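Local coordinates for malate dehydrogenase (Picrophilus torridus, PDB 4BGV), which probably catalyses the reversible, NAD-dependent oxidation of malate to oxaloacetate, a step of the tricarboxylic acid cycle, at residues Y132-I146 / N271-V285. Sequence-based numbering, arbitrary orientation.
Sequences YAIYKASGISPERII and NLFIGVPIKIGKNGV
Phe273 pushes its ring between the helix ending at Ser138 and the strand begun by Ile145. Tyr132 CA packs against Phe273 CD1, Tyr135 CB meets Phe273 CE1 at 3.7 Å, and Ile145 crosses roughly at a right angle, CG2 touching Phe273 CE2; Ile145 O lies in the ring plane, 3.4 Å from Phe273 CE2, where the rim is weakly positive. A broad, flat, apolar ring suits this slot, and an alanine here would probably open a gap, depriving Tyr135 and Ile145 of their shared partner. Leu272 CD2 makes a CH-pi contact over one face of Tyr132, 4.1 Å from the ring centroid, with Lys136 CD over the opposite face. Branched residues close the other end: Ile146 (chi1 60°, CG1 between backbone N and carbonyl carbon) sends CD1 to Ile280 and CG2 to Val285 CG2, a tight 3.4 Å.

Val285 N donates an almost straight 2.7 Å bond to Glu143 O; Gly284 suits its place because its backbone angles call for glycine and a CB would clash with that carbonyl. One water joins Glu143 OE2, Arg144 NH1 and Asn283 O; Arg144 NH2 binds Glu117 O. Another joins Tyr132 OH, also bonded to Asp316, to Asn271 O.

The contact joins helix 127-138 and edge strand 145-147 of the Rossmann-type NAD-binding domain to the C-terminal domain's antiparallel sheet, where Tyr258 of strand 251-259 meets Phe273 and Tyr135.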
loop_
_atom_site.group_PDB
_atom_site.type_symbol
_atom_site.label_atom_id
_atom_site.label_comp_id
_atom_site.label_asym_id
_atom_site.label_seq_id
_atom_site.Cartn_x
_atom_site.Cartn_y
_atom_site.Cartn_z
ATOM N N TYR A 132 -11.294 -31.126 8.804
ATOM C CA TYR A 132 -11.229 -32.440 9.440
ATOM C C TYR A 132 -10.914 -33.520 8.406
ATOM O O TYR A 132 -10.046 -34.365 8.626
ATOM C CB TYR A 132 -12.539 -32.722 10.175
ATOM C CG TYR A 132 -12.563 -34.003 10.975
ATOM C CD1 TYR A 132 -11.621 -34.249 11.981
ATOM C CD2 TYR A 132 -13.525 -34.965 10.731
ATOM C CE1 TYR A 132 -11.649 -35.429 12.713
ATOM C CE2 TYR A 132 -13.565 -36.138 11.455
ATOM C CZ TYR A 132 -12.630 -36.365 12.443
ATOM O OH TYR A 132 -12.691 -37.539 13.148
ATOM N N ALA A 133 -11.570 -33.455 7.251
ATOM C CA ALA A 133 -11.287 -34.408 6.180
ATOM C C ALA A 133 -9.849 -34.281 5.661
ATOM O O ALA A 133 -9.185 -35.285 5.395
ATOM C CB ALA A 133 -12.286 -34.246 5.037
ATOM N N ILE A 134 -9.377 -33.049 5.502
ATOM C CA ILE A 134 -8.003 -32.830 5.040
ATOM C C ILE A 134 -7.014 -33.447 6.037
ATOM O O ILE A 134 -6.021 -34.070 5.644
ATOM C CB ILE A 134 -7.712 -31.328 4.805
ATOM C CG1 ILE A 134 -8.426 -30.828 3.537
ATOM C CG2 ILE A 134 -6.200 -31.055 4.693
ATOM C CD1 ILE A 134 -7.870 -31.404 2.203
ATOM N N TYR A 135 -7.319 -33.295 7.324
ATOM C CA TYR A 135 -6.515 -33.853 8.394
ATOM C C TYR A 135 -6.485 -35.381 8.301
ATOM O O TYR A 135 -5.425 -35.991 8.325
ATOM C CB TYR A 135 -7.086 -33.416 9.758
ATOM C CG TYR A 135 -6.450 -34.122 10.932
ATOM C CD1 TYR A 135 -5.064 -34.156 11.071
ATOM C CD2 TYR A 135 -7.223 -34.748 11.902
ATOM C CE1 TYR A 135 -4.468 -34.796 12.144
ATOM C CE2 TYR A 135 -6.632 -35.388 12.989
ATOM C CZ TYR A 135 -5.250 -35.407 13.095
ATOM O OH TYR A 135 -4.639 -36.033 14.162
ATOM N N LYS A 136 -7.654 -35.995 8.171
ATOM C CA LYS A 136 -7.727 -37.455 8.075
ATOM C C LYS A 136 -6.992 -38.008 6.847
ATOM O O LYS A 136 -6.398 -39.086 6.906
ATOM C CB LYS A 136 -9.183 -37.925 8.099
ATOM C CG LYS A 136 -9.874 -37.691 9.439
ATOM C CD LYS A 136 -11.343 -38.100 9.367
ATOM C CE LYS A 136 -11.503 -39.608 9.203
ATOM N NZ LYS A 136 -11.373 -40.317 10.513
ATOM N N ALA A 137 -7.016 -37.267 5.745
ATOM C CA ALA A 137 -6.434 -37.756 4.493
ATOM C C ALA A 137 -4.932 -37.506 4.402
ATOM O O ALA A 137 -4.208 -38.313 3.827
ATOM C CB ALA A 137 -7.142 -37.123 3.292
ATOM N N SER A 138 -4.476 -36.378 4.937
ATOM C CA SER A 138 -3.097 -35.943 4.732
ATOM C C SER A 138 -2.138 -36.395 5.832
ATOM O O SER A 138 -0.951 -36.522 5.584
ATOM C CB SER A 138 -3.011 -34.420 4.597
ATOM O OG SER A 138 -3.252 -33.782 5.847
ATOM N N GLY A 139 -2.648 -36.594 7.048
ATOM C CA GLY A 139 -1.808 -36.968 8.181
ATOM C C GLY A 139 -0.959 -35.821 8.720
ATOM O O GLY A 139 -0.083 -36.007 9.573
ATOM N N ILE A 140 -1.227 -34.620 8.227
ATOM C CA ILE A 140 -0.505 -33.432 8.670
ATOM C C ILE A 140 -0.834 -33.151 10.134
ATOM O O ILE A 140 -1.970 -33.364 10.568
ATOM C CB ILE A 140 -0.848 -32.233 7.749
ATOM C CG1 ILE A 140 -0.104 -32.387 6.418
ATOM C CG2 ILE A 140 -0.525 -30.883 8.412
ATOM C CD1 ILE A 140 -0.529 -31.396 5.358
ATOM N N SER A 141 0.160 -32.724 10.906
ATOM C CA SER A 141 -0.064 -32.394 12.310
ATOM C C SER A 141 -1.172 -31.341 12.397
ATOM O O SER A 141 -1.135 -30.327 11.697
ATOM C CB SER A 141 1.234 -31.912 12.975
ATOM O OG SER A 141 1.141 -31.963 14.390
ATOM N N PRO A 142 -2.193 -31.605 13.227
ATOM C CA PRO A 142 -3.464 -30.877 13.093
ATOM C C PRO A 142 -3.402 -29.373 13.391
ATOM O O PRO A 142 -4.268 -28.638 12.911
ATOM C CB PRO A 142 -4.392 -31.588 14.086
ATOM C CG PRO A 142 -3.490 -32.362 14.997
ATOM C CD PRO A 142 -2.298 -32.736 14.165
ATOM N N GLU A 143 -2.398 -28.928 14.141
ATOM C CA GLU A 143 -2.211 -27.496 14.356
ATOM C C GLU A 143 -1.820 -26.770 13.057
ATOM O O GLU A 143 -1.854 -25.538 12.999
ATOM C CB GLU A 143 -1.170 -27.228 15.455
ATOM C CG GLU A 143 0.294 -27.229 14.973
ATOM C CD GLU A 143 0.889 -28.631 14.827
ATOM O OE1 GLU A 143 0.182 -29.621 15.109
ATOM O OE2 GLU A 143 2.078 -28.750 14.440
ATOM N N ARG A 144 -1.457 -27.524 12.017
ATOM C CA ARG A 144 -0.979 -26.907 10.776
ATOM C C ARG A 144 -2.097 -26.755 9.754
ATOM O O ARG A 144 -1.862 -26.347 8.613
ATOM C CB ARG A 144 0.207 -27.692 10.187
ATOM C CG ARG A 144 1.383 -27.718 11.157
ATOM C CD ARG A 144 2.427 -28.780 10.820
ATOM N NE ARG A 144 3.297 -28.383 9.720
ATOM C CZ ARG A 144 4.332 -27.552 9.835
ATOM N NH1 ARG A 144 4.615 -27.003 11.008
ATOM N NH2 ARG A 144 5.080 -27.262 8.765
ATOM N N ILE A 145 -3.322 -27.051 10.188
ATOM C CA ILE A 145 -4.495 -26.958 9.326
ATOM C C ILE A 145 -5.513 -26.012 9.961
ATOM O O ILE A 145 -5.882 -26.184 11.128
ATOM C CB ILE A 145 -5.165 -28.352 9.143
ATOM C CG1 ILE A 145 -4.151 -29.364 8.594
ATOM C CG2 ILE A 145 -6.358 -28.256 8.218
ATOM C CD1 ILE A 145 -4.616 -30.839 8.686
ATOM N N ILE A 146 -5.949 -25.006 9.207
ATOM C CA ILE A 146 -7.024 -24.123 9.685
ATOM C C ILE A 146 -8.097 -23.933 8.613
ATOM O O ILE A 146 -7.805 -23.995 7.426
ATOM C CB ILE A 146 -6.483 -22.743 10.155
ATOM C CG1 ILE A 146 -5.773 -22.008 9.021
ATOM C CG2 ILE A 146 -5.510 -22.925 11.323
ATOM C CD1 ILE A 146 -5.219 -20.622 9.459
ATOM N N ASN A 271 -11.028 -33.750 19.550
ATOM C CA ASN A 271 -10.464 -34.275 18.312
ATOM C C ASN A 271 -11.312 -33.980 17.083
ATOM O O ASN A 271 -11.453 -34.834 16.212
ATOM C CB ASN A 271 -10.216 -35.769 18.423
ATOM C CG ASN A 271 -9.447 -36.125 19.659
ATOM O OD1 ASN A 271 -9.822 -37.038 20.400
ATOM N ND2 ASN A 271 -8.378 -35.387 19.914
ATOM N N LEU A 272 -11.882 -32.779 17.050
ATOM C CA LEU A 272 -12.646 -32.272 15.908
ATOM C C LEU A 272 -12.186 -30.849 15.623
ATOM O O LEU A 272 -11.552 -30.221 16.477
ATOM C CB LEU A 272 -14.142 -32.246 16.233
ATOM C CG LEU A 272 -14.811 -33.594 16.479
ATOM C CD1 LEU A 272 -16.302 -33.422 16.615
ATOM C CD2 LEU A 272 -14.468 -34.528 15.336
ATOM N N PHE A 273 -12.491 -30.349 14.424
ATOM C CA PHE A 273 -12.267 -28.938 14.081
ATOM C C PHE A 273 -13.539 -28.112 14.311
ATOM O O PHE A 273 -14.627 -28.532 13.930
ATOM C CB PHE A 273 -11.862 -28.795 12.615
ATOM C CG PHE A 273 -10.442 -29.194 12.320
ATOM C CD1 PHE A 273 -10.078 -30.531 12.283
ATOM C CD2 PHE A 273 -9.483 -28.228 12.017
ATOM C CE1 PHE A 273 -8.769 -30.911 11.979
ATOM C CE2 PHE A 273 -8.179 -28.595 11.703
ATOM C CZ PHE A 273 -7.820 -29.937 11.699
ATOM N N ILE A 274 -13.403 -26.942 14.934
ATOM C CA ILE A 274 -14.535 -26.030 15.076
ATOM C C ILE A 274 -14.005 -24.591 15.187
ATOM O O ILE A 274 -12.852 -24.382 15.563
ATOM C CB ILE A 274 -15.437 -26.427 16.295
ATOM C CG1 ILE A 274 -16.815 -25.753 16.215
ATOM C CG2 ILE A 274 -14.725 -26.160 17.619
ATOM C CD1 ILE A 274 -17.878 -26.444 17.107
ATOM N N GLY A 275 -14.835 -23.605 14.851
ATOM C CA GLY A 275 -14.401 -22.214 14.832
ATOM C C GLY A 275 -14.171 -21.584 16.199
ATOM O O GLY A 275 -15.110 -21.388 16.973
ATOM N N VAL A 276 -12.913 -21.276 16.500
ATOM C CA VAL A 276 -12.539 -20.681 17.784
ATOM C C VAL A 276 -11.474 -19.607 17.535
ATOM O O VAL A 276 -10.812 -19.626 16.489
ATOM C CB VAL A 276 -12.002 -21.750 18.788
ATOM C CG1 VAL A 276 -13.072 -22.814 19.118
ATOM C CG2 VAL A 276 -10.741 -22.406 18.248
ATOM N N PRO A 277 -11.297 -18.667 18.483
ATOM C CA PRO A 277 -10.259 -17.649 18.263
ATOM C C PRO A 277 -8.862 -18.241 18.338
ATOM O O PRO A 277 -8.522 -18.905 19.329
ATOM C CB PRO A 277 -10.450 -16.666 19.433
ATOM C CG PRO A 277 -11.676 -17.074 20.139
ATOM C CD PRO A 277 -11.984 -18.494 19.775
ATOM N N ILE A 278 -8.053 -18.015 17.305
ATOM C CA ILE A 278 -6.702 -18.560 17.300
ATOM C C ILE A 278 -5.655 -17.492 16.964
ATOM O O ILE A 278 -5.960 -16.515 16.279
ATOM C CB ILE A 278 -6.556 -19.742 16.307
ATOM C CG1 ILE A 278 -6.896 -19.309 14.875
ATOM C CG2 ILE A 278 -7.393 -20.953 16.764
ATOM C CD1 ILE A 278 -6.454 -20.325 13.827
ATOM N N LYS A 279 -4.434 -17.677 17.473
ATOM C CA LYS A 279 -3.284 -16.891 17.024
ATOM C C LYS A 279 -2.653 -17.638 15.846
ATOM O O LYS A 279 -2.296 -18.806 15.973
ATOM C CB LYS A 279 -2.246 -16.728 18.149
ATOM C CG LYS A 279 -1.068 -15.825 17.747
ATOM C CD LYS A 279 0.128 -15.918 18.710
ATOM C CE LYS A 279 -0.275 -15.622 20.136
ATOM N NZ LYS A 279 0.919 -15.440 21.037
ATOM N N ILE A 280 -2.537 -16.971 14.700
ATOM C CA ILE A 280 -2.053 -17.600 13.472
ATOM C C ILE A 280 -0.618 -17.180 13.191
ATOM O O ILE A 280 -0.342 -15.998 12.996
ATOM C CB ILE A 280 -2.913 -17.192 12.268
ATOM C CG1 ILE A 280 -4.389 -17.481 12.541
ATOM C CG2 ILE A 280 -2.440 -17.931 10.994
ATOM C CD1 ILE A 280 -5.311 -16.961 11.461
ATOM N N GLY A 281 0.295 -18.140 13.178
ATOM C CA GLY A 281 1.694 -17.823 12.948
ATOM C C GLY A 281 2.356 -18.776 11.982
ATOM O O GLY A 281 1.672 -19.580 11.330
ATOM N N LYS A 282 3.693 -18.721 11.913
ATOM C CA LYS A 282 4.439 -19.546 10.962
ATOM C C LYS A 282 4.256 -21.045 11.196
ATOM O O LYS A 282 4.491 -21.845 10.294
ATOM C CB LYS A 282 5.933 -19.188 10.960
ATOM C CG LYS A 282 6.588 -19.204 12.334
ATOM C CD LYS A 282 8.076 -18.851 12.229
ATOM C CE LYS A 282 8.674 -18.518 13.589
ATOM N NZ LYS A 282 8.498 -19.624 14.573
ATOM N N ASN A 283 3.836 -21.425 12.402
ATOM C CA ASN A 283 3.627 -22.843 12.687
ATOM C C ASN A 283 2.166 -23.293 12.520
ATOM O O ASN A 283 1.828 -24.442 12.818
ATOM C CB ASN A 283 4.110 -23.208 14.103
ATOM C CG ASN A 283 5.592 -22.946 14.315
ATOM O OD1 ASN A 283 5.987 -22.379 15.333
ATOM N ND2 ASN A 283 6.413 -23.362 13.366
ATOM N N GLY A 284 1.304 -22.383 12.071
ATOM C CA GLY A 284 -0.124 -22.655 11.977
ATOM C C GLY A 284 -0.858 -22.107 13.192
ATOM O O GLY A 284 -0.757 -20.909 13.491
ATOM N N VAL A 285 -1.598 -22.967 13.891
ATOM C CA VAL A 285 -2.260 -22.545 15.134
ATOM C C VAL A 285 -1.223 -22.428 16.240
ATOM O O VAL A 285 -0.643 -23.435 16.648
ATOM C CB VAL A 285 -3.345 -23.552 15.570
ATOM C CG1 VAL A 285 -3.941 -23.145 16.924
ATOM C CG2 VAL A 285 -4.431 -23.616 14.518
HETATM O O HOH W 1 -12.159 -37.186 16.100
HETATM O O HOH W 2 3.449 -26.615 13.491
HETATM O O HOH W 3 6.244 -24.695 10.037
#